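PDB 1VGP: 373aa long hypothetical citrate synthase from Sulfolobus tokodaii, which probably belongs to the citrate synthase family, with a mostly helical fold and two chains in its assembly. Local coordinates for residues A[119-124]-A[335-340]; A[152-157]-A[320-325]; A[261-266]-A[307-312]. All blocks are in the same frame, centred on the assembly; numbering follows the deposited sequence.

Contact 1. Residues A[119-124]-A[335-340]; sequences KLISKF and RVVGWV
Val336 sits over one face of the Phe124 ring, the two side chains reaching out from their helices in opposite directions. Its CG1 stands almost exactly above the middle of the ring, 4.1 Å from the centroid of Phe124 and 9° off the ring normal, a CH-pi contact in which a methyl group meets the pi face rather than the rim. The second branch of Val336 leans over the far end of the same ring, with CG2 3.6 Å from Phe124 CE2 and CZ also close. CG1 can serve the ring centre because it lies between the backbone N and the carbonyl carbon of its own residue (chi1 63°). From there Val336 CG1 also comes within 4.1 Å of Ile121 CG1, one methyl being shared by an aromatic and an aliphatic partner.

Ile121 crosses Val337 at about a right angle. Its CG2 branch meets Val337 CG2 at 3.5 Å, while CD1, at the end of the longer branch, lies against the same methyl and continues to Val340 CG2, 4.1 Å away. One isoleucine thus touches three valines spread over about one turn of the other helix. The short segments run nearly antiparallel, their axes 9.6 Å apart at 166°, and pair helix 113-135 with helix 327-346 in the buried interior of this helical fold. Helix 199-210 adds Ile203 beside Phe124, and helix 43-52 packs Phe43 and Ile50 on Val337.

No hydrogen bond crosses between the segments: the polar ends turn to other partners, Lys123 to Glu71 in a salt bridge and Arg335 to the carbonyl of His177. The join therefore rests on dispersion, the CH-pi contact and the burial of apolar surface, with Val336 on the Phe124 ring and Ile121 among the valines.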
loop_
_atom_site.group_PDB
_atom_site.type_symbol
_atom_site.label_atom_id
_atom_site.label_comp_id
_atom_site.label_asym_id
_atom_site.label_seq_id
_atom_site.Cartn_x
_atom_site.Cartn_y
_atom_site.Cartn_z
ATOM N N LYS A 119 3.770 -10.310 -16.196
ATOM C CA LYS A 119 4.500 -11.296 -15.407
ATOM C C LYS A 119 3.959 -11.377 -13.976
ATOM O O LYS A 119 3.754 -12.469 -13.441
ATOM C CB LYS A 119 6.002 -10.964 -15.411
ATOM C CG LYS A 119 6.374 -9.628 -14.764
ATOM C CD LYS A 119 7.483 -9.779 -13.708
ATOM C CE LYS A 119 6.985 -10.517 -12.450
ATOM N NZ LYS A 119 8.068 -10.777 -11.439
ATOM N N LEU A 120 3.714 -10.226 -13.364
ATOM C CA LEU A 120 3.083 -10.192 -12.051
ATOM C C LEU A 120 1.764 -10.958 -12.054
ATOM O O LEU A 120 1.530 -11.811 -11.193
ATOM C CB LEU A 120 2.820 -8.745 -11.627
ATOM C CG LEU A 120 3.392 -8.313 -10.280
ATOM C CD1 LEU A 120 2.752 -6.992 -9.879
ATOM C CD2 LEU A 120 3.150 -9.384 -9.220
ATOM N N ILE A 121 0.913 -10.637 -13.029
ATOM C CA ILE A 121 -0.431 -11.201 -13.127
ATOM C C ILE A 121 -0.358 -12.728 -13.217
ATOM O O ILE A 121 -1.150 -13.446 -12.608
ATOM C CB ILE A 121 -1.156 -10.640 -14.385
ATOM C CG1 ILE A 121 -1.433 -9.152 -14.192
ATOM C CG2 ILE A 121 -2.448 -11.393 -14.637
ATOM C CD1 ILE A 121 -1.884 -8.443 -15.431
ATOM N N SER A 122 0.615 -13.204 -13.977
ATOM C CA SER A 122 0.764 -14.619 -14.237
ATOM C C SER A 122 1.247 -15.414 -13.022
ATOM O O SER A 122 1.020 -16.626 -12.935
ATOM C CB SER A 122 1.726 -14.829 -15.395
ATOM O OG SER A 122 2.862 -15.537 -14.950
ATOM N N LYS A 123 1.906 -14.740 -12.084
ATOM C CA LYS A 123 2.456 -15.421 -10.916
ATOM C C LYS A 123 1.492 -15.515 -9.740
ATOM O O LYS A 123 1.694 -16.333 -8.842
ATOM C CB LYS A 123 3.736 -14.727 -10.449
ATOM C CG LYS A 123 4.950 -15.005 -11.329
ATOM C CD LYS A 123 6.024 -13.968 -11.106
ATOM C CE LYS A 123 7.284 -14.324 -11.863
ATOM N NZ LYS A 123 7.276 -13.735 -13.220
ATOM N N PHE A 124 0.454 -14.679 -9.727
ATOM C CA PHE A 124 -0.491 -14.683 -8.610
ATOM C C PHE A 124 -1.035 -16.084 -8.389
ATOM O O PHE A 124 -0.977 -16.617 -7.286
ATOM C CB PHE A 124 -1.649 -13.710 -8.863
ATOM C CG PHE A 124 -1.447 -12.349 -8.251
ATOM C CD1 PHE A 124 -2.227 -11.934 -7.180
ATOM C CD2 PHE A 124 -0.474 -11.485 -8.746
ATOM C CE1 PHE A 124 -2.042 -10.673 -6.612
ATOM C CE2 PHE A 124 -0.282 -10.222 -8.184
ATOM C CZ PHE A 124 -1.066 -9.815 -7.114
ATOM N N ARG A 335 -8.344 -9.473 -9.927
ATOM C CA ARG A 335 -8.448 -8.031 -9.850
ATOM C C ARG A 335 -7.114 -7.349 -10.166
ATOM O O ARG A 335 -7.082 -6.197 -10.589
ATOM C CB ARG A 335 -8.952 -7.616 -8.454
ATOM C CG ARG A 335 -9.287 -6.133 -8.291
ATOM C CD ARG A 335 -10.105 -5.565 -9.455
ATOM N NE ARG A 335 -11.372 -6.260 -9.651
ATOM C CZ ARG A 335 -12.446 -6.117 -8.875
ATOM N NH1 ARG A 335 -12.422 -5.312 -7.818
ATOM N NH2 ARG A 335 -13.561 -6.777 -9.160
ATOM N N VAL A 336 -6.008 -8.060 -9.976
ATOM C CA VAL A 336 -4.705 -7.445 -10.212
ATOM C C VAL A 336 -4.565 -7.003 -11.680
ATOM O O VAL A 336 -3.844 -6.046 -11.989
ATOM C CB VAL A 336 -3.550 -8.409 -9.837
ATOM C CG1 VAL A 336 -3.579 -9.641 -10.712
ATOM C CG2 VAL A 336 -2.220 -7.689 -9.955
ATOM N N VAL A 337 -5.260 -7.697 -12.576
ATOM C CA VAL A 337 -5.314 -7.273 -13.962
ATOM C C VAL A 337 -5.956 -5.897 -14.041
ATOM O O VAL A 337 -5.445 -5.005 -14.718
ATOM C CB VAL A 337 -6.127 -8.266 -14.824
ATOM C CG1 VAL A 337 -6.297 -7.727 -16.243
ATOM C CG2 VAL A 337 -5.419 -9.614 -14.851
ATOM N N GLY A 338 -7.075 -5.726 -13.342
ATOM C CA GLY A 338 -7.692 -4.416 -13.262
ATOM C C GLY A 338 -6.776 -3.346 -12.682
ATOM O O GLY A 338 -6.702 -2.235 -13.195
ATOM N N TRP A 339 -6.081 -3.676 -11.600
ATOM C CA TRP A 339 -5.174 -2.731 -10.972
ATOM C C TRP A 339 -4.093 -2.264 -11.952
ATOM O O TRP A 339 -3.796 -1.071 -12.049
ATOM C CB TRP A 339 -4.508 -3.370 -9.751
ATOM C CG TRP A 339 -5.453 -3.691 -8.645
ATOM C CD1 TRP A 339 -6.690 -3.152 -8.443
ATOM C CD2 TRP A 339 -5.239 -4.630 -7.580
ATOM N NE1 TRP A 339 -7.264 -3.702 -7.317
ATOM C CE2 TRP A 339 -6.400 -4.607 -6.771
ATOM C CE3 TRP A 339 -4.184 -5.478 -7.233
ATOM C CZ2 TRP A 339 -6.530 -5.414 -5.632
ATOM C CZ3 TRP A 339 -4.316 -6.279 -6.098
ATOM C CH2 TRP A 339 -5.480 -6.240 -5.313
ATOM N N VAL A 340 -3.496 -3.210 -12.669
ATOM C CA VAL A 340 -2.423 -2.884 -13.596
ATOM C C VAL A 340 -2.961 -1.953 -14.668
ATOM O O VAL A 340 -2.326 -0.965 -15.018
ATOM C CB VAL A 340 -1.858 -4.157 -14.248
ATOM C CG1 VAL A 340 -0.841 -3.804 -15.323
ATOM C CG2 VAL A 340 -1.222 -5.026 -13.180
#

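Contact 2. Residues A[152-157]-A[320-325]; sequences NFLYML and LGFEPD
Phe153 holds its CG anti to the backbone N (chi1 -154°), whereas Phe322 carries its CG beside the backbone N and anti to the carbonyl carbon (chi1 -69°); these two settings bring the rings together at about a right angle. The planes stand 88° apart with centroids 5.6 Å from each other, an offset edge-to-face pair in which Phe322 presents its edge to the face of Phe153. The closest atoms are Phe322 CZ and Phe153 CE1 at 3.8 Å, and CE2 of Phe322 approaches the same carbon.

Two leucines of the helix also meet the Phe322 ring, obliquely and from the same side. Leu154 sends its branches separate ways: CD2 comes within 4.2 Å of Phe322 CE1, while CD1 meets Leu320 CD2 at 4.0 Å, the two leucine chains slanting past one another. From one turn further along, Leu157 brings CG to 4.3 Å from Phe322 CE2.

The partner of helix 149-158 here is the loop that follows helix 309-319. Gly321 ends that helix in a Schellman motif, taking up a positive phi that suits glycine and bonding back into the last turn. The chain then leaves in an extended course that turns Phe322 in among the helices. The carbonyl O of Gly321 lies 3.6 Å from Leu157 CD1, so the helix end itself touches helix 149-158.

Around this apolar group, Phe153 also rests on Pro125 and Val128 of helix 113-135, and Phe322 on Phe327 and Val330 at the start of helix 327-346. The carbonyl of Leu320 is engaged by the hydroxyl of Tyr158, that of Leu157 by Arg133, and Asp325 at the far end of the loop forms a salt bridge with Arg135.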
loop_
_atom_site.group_PDB
_atom_site.type_symbol
_atom_site.label_atom_id
_atom_site.label_comp_id
_atom_site.label_asym_id
_atom_site.label_seq_id
_atom_site.Cartn_x
_atom_site.Cartn_y
_atom_site.Cartn_z
ATOM N N ASN A 152 -4.573 -24.017 -15.719
ATOM C CA ASN A 152 -3.324 -24.208 -14.985
ATOM C C ASN A 152 -3.487 -23.863 -13.507
ATOM O O ASN A 152 -2.875 -24.495 -12.644
ATOM C CB ASN A 152 -2.214 -23.351 -15.596
ATOM C CG ASN A 152 -0.895 -23.488 -14.847
ATOM O OD1 ASN A 152 -0.277 -24.554 -14.850
ATOM N ND2 ASN A 152 -0.464 -22.416 -14.195
ATOM N N PHE A 153 -4.314 -22.862 -13.221
ATOM C CA PHE A 153 -4.613 -22.518 -11.838
ATOM C C PHE A 153 -5.132 -23.746 -11.107
ATOM O O PHE A 153 -4.597 -24.127 -10.074
ATOM C CB PHE A 153 -5.655 -21.387 -11.768
ATOM C CG PHE A 153 -5.576 -20.550 -10.512
ATOM C CD1 PHE A 153 -5.141 -21.098 -9.313
ATOM C CD2 PHE A 153 -5.960 -19.214 -10.528
ATOM C CE1 PHE A 153 -5.090 -20.326 -8.149
ATOM C CE2 PHE A 153 -5.910 -18.441 -9.366
ATOM C CZ PHE A 153 -5.479 -18.994 -8.180
ATOM N N LEU A 154 -6.167 -24.374 -11.649
ATOM C CA LEU A 154 -6.760 -25.539 -11.001
ATOM C C LEU A 154 -5.793 -26.723 -11.016
ATOM O O LEU A 154 -5.731 -27.509 -10.059
ATOM C CB LEU A 154 -8.064 -25.921 -11.703
ATOM C CG LEU A 154 -9.183 -24.885 -11.636
ATOM C CD1 LEU A 154 -10.488 -25.518 -12.113
ATOM C CD2 LEU A 154 -9.321 -24.361 -10.209
ATOM N N TYR A 155 -5.039 -26.837 -12.105
ATOM C CA TYR A 155 -3.989 -27.838 -12.197
ATOM C C TYR A 155 -3.038 -27.780 -11.003
ATOM O O TYR A 155 -2.809 -28.797 -10.336
ATOM C CB TYR A 155 -3.189 -27.656 -13.490
ATOM C CG TYR A 155 -1.915 -28.476 -13.516
ATOM C CD1 TYR A 155 -1.941 -29.851 -13.266
ATOM C CD2 TYR A 155 -0.682 -27.874 -13.764
ATOM C CE1 TYR A 155 -0.769 -30.602 -13.261
ATOM C CE2 TYR A 155 0.495 -28.614 -13.761
ATOM C CZ TYR A 155 0.448 -29.976 -13.510
ATOM O OH TYR A 155 1.612 -30.704 -13.505
ATOM N N MET A 156 -2.481 -26.596 -10.746
ATOM C CA MET A 156 -1.490 -26.436 -9.685
ATOM C C MET A 156 -2.122 -26.618 -8.313
ATOM O O MET A 156 -1.424 -26.766 -7.321
ATOM C CB MET A 156 -0.830 -25.057 -9.755
ATOM C CG MET A 156 -0.114 -24.757 -11.054
ATOM S SD MET A 156 0.783 -23.190 -10.961
ATOM C CE MET A 156 -0.542 -22.000 -11.155
ATOM N N LEU A 157 -3.447 -26.600 -8.258
ATOM C CA LEU A 157 -4.144 -26.794 -6.995
ATOM C C LEU A 157 -4.373 -28.277 -6.773
ATOM O O LEU A 157 -4.068 -28.809 -5.701
ATOM C CB LEU A 157 -5.487 -26.041 -7.001
ATOM C CG LEU A 157 -6.031 -25.524 -5.671
ATOM C CD1 LEU A 157 -6.664 -26.664 -4.917
ATOM C CD2 LEU A 157 -4.916 -24.911 -4.839
ATOM N N LEU A 320 -14.673 -25.663 -6.361
ATOM C CA LEU A 320 -13.478 -25.740 -7.188
ATOM C C LEU A 320 -12.255 -26.149 -6.361
ATOM O O LEU A 320 -11.143 -26.250 -6.884
ATOM C CB LEU A 320 -13.232 -24.390 -7.875
ATOM C CG LEU A 320 -14.152 -24.100 -9.060
ATOM C CD1 LEU A 320 -13.839 -22.739 -9.653
ATOM C CD2 LEU A 320 -13.971 -25.175 -10.115
ATOM N N GLY A 321 -12.465 -26.387 -5.071
ATOM C CA GLY A 321 -11.417 -26.972 -4.259
ATOM C C GLY A 321 -10.629 -25.983 -3.421
ATOM O O GLY A 321 -9.588 -26.332 -2.864
ATOM N N PHE A 322 -11.107 -24.748 -3.326
ATOM C CA PHE A 322 -10.436 -23.763 -2.490
ATOM C C PHE A 322 -11.050 -23.754 -1.110
ATOM O O PHE A 322 -12.232 -24.042 -0.934
ATOM C CB PHE A 322 -10.558 -22.364 -3.080
ATOM C CG PHE A 322 -9.793 -22.173 -4.346
ATOM C CD1 PHE A 322 -10.433 -22.267 -5.579
ATOM C CD2 PHE A 322 -8.436 -21.852 -4.312
ATOM C CE1 PHE A 322 -9.737 -22.039 -6.763
ATOM C CE2 PHE A 322 -7.729 -21.621 -5.495
ATOM C CZ PHE A 322 -8.379 -21.713 -6.723
ATOM N N GLU A 323 -10.238 -23.409 -0.124
ATOM C CA GLU A 323 -10.750 -23.220 1.216
ATOM C C GLU A 323 -11.109 -21.751 1.378
ATOM O O GLU A 323 -10.498 -20.864 0.771
ATOM C CB GLU A 323 -9.706 -23.697 2.219
ATOM C CG GLU A 323 -8.996 -24.972 1.746
ATOM C CD GLU A 323 -8.805 -26.000 2.840
ATOM O OE1 GLU A 323 -8.153 -27.039 2.569
ATOM O OE2 GLU A 323 -9.299 -25.775 3.970
ATOM N N PRO A 324 -12.145 -21.478 2.176
ATOM C CA PRO A 324 -12.738 -20.145 2.306
ATOM C C PRO A 324 -11.793 -18.981 2.538
ATOM O O PRO A 324 -12.100 -17.861 2.140
ATOM C CB PRO A 324 -13.749 -20.298 3.446
ATOM C CG PRO A 324 -13.498 -21.668 4.023
ATOM C CD PRO A 324 -12.909 -22.481 2.930
ATOM N N ASP A 325 -10.650 -19.201 3.173
ATOM C CA ASP A 325 -9.781 -18.056 3.431
ATOM C C ASP A 325 -8.825 -17.809 2.277
ATOM O O ASP A 325 -7.988 -16.905 2.318
ATOM C CB ASP A 325 -9.017 -18.221 4.753
ATOM C CG ASP A 325 -8.274 -19.525 4.839
ATOM O OD1 ASP A 325 -7.896 -19.906 5.970
ATOM O OD2 ASP A 325 -8.071 -20.166 3.781
#

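Contact 3. Residues A[261-266]-A[307-312]; sequences DPRARI and PNVDFF
Asp261 and Ala264 are pressed close against the stretch from Pro307 to Val309, where the starts of two helices meet. The methyl of Ala264 lies 3.5 Å from Asn308 C. Beside it, Val309 N donates to Asp261 OD2 at 3.2 Å, coming from above the carboxylate plane (60° out of it). The same carboxylate N-caps helix 262-278, Asp261 OD1 accepting from Arg263 N at 2.7 Å. Arg263, its chain bent at chi3, grips Asp261 side-on: NE and NH2 face the syn lone pairs, and Arg263 NH2 forms a salt bridge to Asp261 OD2 at 2.9 Å. Over one face of this guanidinium lies Val309 CG1, 3.6 Å from Arg263 NH2. Phe312 CD1 lies 3.6 Å from Ala264 O. Asn308 OD1 caps helix 309-319 through weak bonds from Asp310 N and Phe311 N, while ND2 donates to Gly253 O.

The contact slackens toward its margins. Asp261 N reaches Pro307 O by a weak bond of 3.4 Å, and Arg265 turns away to the exposed side, onto Tyr260.

One buried carboxylate thus joins both helix starts: Asp261 caps its own helix and accepts from Val309 N-H at the start of the other, while Arg263 fixes its rotation and probably balances its charge.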
loop_
_atom_site.group_PDB
_atom_site.type_symbol
_atom_site.label_atom_id
_atom_site.label_comp_id
_atom_site.label_asym_id
_atom_site.label_seq_id
_atom_site.Cartn_x
_atom_site.Cartn_y
_atom_site.Cartn_z
ATOM N N ASP A 261 -27.179 -8.551 -9.820
ATOM C CA ASP A 261 -25.812 -8.308 -10.260
ATOM C C ASP A 261 -25.585 -9.119 -11.523
ATOM O O ASP A 261 -25.755 -10.337 -11.512
ATOM C CB ASP A 261 -24.831 -8.757 -9.163
ATOM C CG ASP A 261 -23.372 -8.493 -9.520
ATOM O OD1 ASP A 261 -23.024 -8.541 -10.721
ATOM O OD2 ASP A 261 -22.568 -8.247 -8.590
ATOM N N PRO A 262 -25.207 -8.464 -12.635
ATOM C CA PRO A 262 -25.009 -9.219 -13.876
ATOM C C PRO A 262 -23.971 -10.327 -13.724
ATOM O O PRO A 262 -24.079 -11.379 -14.345
ATOM C CB PRO A 262 -24.584 -8.144 -14.883
ATOM C CG PRO A 262 -24.064 -7.027 -14.039
ATOM C CD PRO A 262 -24.933 -7.030 -12.829
ATOM N N ARG A 263 -22.971 -10.089 -12.883
ATOM C CA ARG A 263 -21.957 -11.103 -12.596
ATOM C C ARG A 263 -22.558 -12.292 -11.841
ATOM O O ARG A 263 -22.219 -13.436 -12.106
ATOM C CB ARG A 263 -20.819 -10.475 -11.787
ATOM C CG ARG A 263 -20.295 -9.186 -12.401
ATOM C CD ARG A 263 -19.306 -8.465 -11.501
ATOM N NE ARG A 263 -19.936 -7.989 -10.273
ATOM C CZ ARG A 263 -19.265 -7.510 -9.230
ATOM N NH1 ARG A 263 -17.947 -7.359 -9.294
ATOM N NH2 ARG A 263 -19.912 -7.195 -8.121
ATOM N N ALA A 264 -23.462 -12.011 -10.909
ATOM C CA ALA A 264 -24.171 -13.066 -10.195
ATOM C C ALA A 264 -25.039 -13.884 -11.144
ATOM O O ALA A 264 -25.087 -15.116 -11.056
ATOM C CB ALA A 264 -25.033 -12.465 -9.094
ATOM N N ARG A 265 -25.729 -13.205 -12.053
ATOM C CA ARG A 265 -26.585 -13.908 -12.994
ATOM C C ARG A 265 -25.750 -14.883 -13.824
ATOM O O ARG A 265 -26.134 -16.034 -14.018
ATOM C CB ARG A 265 -27.311 -12.915 -13.906
ATOM C CG ARG A 265 -28.576 -13.485 -14.522
ATOM C CD ARG A 265 -29.251 -12.513 -15.479
ATOM N NE ARG A 265 -29.984 -11.444 -14.793
ATOM C CZ ARG A 265 -30.976 -11.623 -13.915
ATOM N NH1 ARG A 265 -31.322 -12.847 -13.504
ATOM N NH2 ARG A 265 -31.637 -10.561 -13.454
ATOM N N ILE A 266 -24.597 -14.420 -14.295
ATOM C CA ILE A 266 -23.720 -15.249 -15.107
ATOM C C ILE A 266 -23.129 -16.393 -14.288
ATOM O O ILE A 266 -23.068 -17.527 -14.757
ATOM C CB ILE A 266 -22.567 -14.418 -15.702
ATOM C CG1 ILE A 266 -23.129 -13.350 -16.642
ATOM C CG2 ILE A 266 -21.605 -15.327 -16.441
ATOM C CD1 ILE A 266 -22.080 -12.396 -17.180
ATOM N N PRO A 307 -29.436 -10.552 -5.133
ATOM C CA PRO A 307 -28.168 -11.255 -4.912
ATOM C C PRO A 307 -27.027 -10.620 -5.711
ATOM O O PRO A 307 -27.248 -10.059 -6.777
ATOM C CB PRO A 307 -28.475 -12.694 -5.343
ATOM C CG PRO A 307 -29.687 -12.593 -6.193
ATOM C CD PRO A 307 -30.482 -11.453 -5.650
ATOM N N ASN A 308 -25.813 -10.698 -5.180
ATOM C CA ASN A 308 -24.650 -10.149 -5.859
ATOM C C ASN A 308 -23.656 -11.267 -6.112
ATOM O O ASN A 308 -23.870 -12.407 -5.683
ATOM C CB ASN A 308 -23.992 -9.066 -5.000
ATOM C CG ASN A 308 -23.435 -9.619 -3.704
ATOM O OD1 ASN A 308 -22.689 -10.606 -3.710
ATOM N ND2 ASN A 308 -23.789 -8.990 -2.581
ATOM N N VAL A 309 -22.561 -10.943 -6.792
ATOM C CA VAL A 309 -21.617 -11.966 -7.213
ATOM C C VAL A 309 -21.159 -12.865 -6.063
ATOM O O VAL A 309 -21.001 -14.066 -6.252
ATOM C CB VAL A 309 -20.385 -11.336 -7.895
ATOM C CG1 VAL A 309 -19.577 -10.550 -6.887
ATOM C CG2 VAL A 309 -19.541 -12.422 -8.534
ATOM N N ASP A 310 -20.954 -12.286 -4.882
ATOM C CA ASP A 310 -20.494 -13.050 -3.718
ATOM C C ASP A 310 -21.446 -14.182 -3.357
ATOM O O ASP A 310 -21.036 -15.201 -2.804
ATOM C CB ASP A 310 -20.337 -12.144 -2.489
ATOM C CG ASP A 310 -19.308 -11.039 -2.699
ATOM O OD1 ASP A 310 -19.468 -9.965 -2.075
ATOM O OD2 ASP A 310 -18.352 -11.239 -3.488
ATOM N N PHE A 311 -22.722 -13.999 -3.671
ATOM C CA PHE A 311 -23.746 -14.977 -3.330
ATOM C C PHE A 311 -23.489 -16.333 -3.976
ATOM O O PHE A 311 -23.757 -17.368 -3.379
ATOM C CB PHE A 311 -25.116 -14.457 -3.752
ATOM C CG PHE A 311 -26.256 -15.306 -3.282
ATOM C CD1 PHE A 311 -26.778 -16.300 -4.100
ATOM C CD2 PHE A 311 -26.811 -15.112 -2.021
ATOM C CE1 PHE A 311 -27.847 -17.094 -3.676
ATOM C CE2 PHE A 311 -27.881 -15.904 -1.583
ATOM C CZ PHE A 311 -28.398 -16.897 -2.417
ATOM N N PHE A 312 -22.974 -16.335 -5.197
ATOM C CA PHE A 312 -22.670 -17.590 -5.852
ATOM C C PHE A 312 -21.175 -17.871 -5.897
ATOM O O PHE A 312 -20.763 -19.032 -5.950
ATOM C CB PHE A 312 -23.240 -17.605 -7.269
ATOM C CG PHE A 312 -24.740 -17.604 -7.318
ATOM C CD1 PHE A 312 -25.432 -16.490 -7.796
ATOM C CD2 PHE A 312 -25.466 -18.719 -6.910
ATOM C CE1 PHE A 312 -26.819 -16.487 -7.869
ATOM C CE2 PHE A 312 -26.849 -18.728 -6.978
ATOM C CZ PHE A 312 -27.530 -17.609 -7.460
#

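The three contacts nest along the chain: 261-266/307-312 lies inside the loop closed by contact 2, which itself lies inside that closed by contact 1. Their centres are about 17 Å apart for contacts 1 and 2, 20 Å for contacts 2 and 3, and 23 Å for contacts 1 and 3, and no two touch. Continuous elements connect them. Helix 309-319 starts in contact 3 and ends at the loop of contact 2, which leads into helix 327-346 of contact 1. Helix 113-135 of contact 1 also lies against Phe153 and Leu157 of contact 2. All three are formed within one chain, without the second subunit.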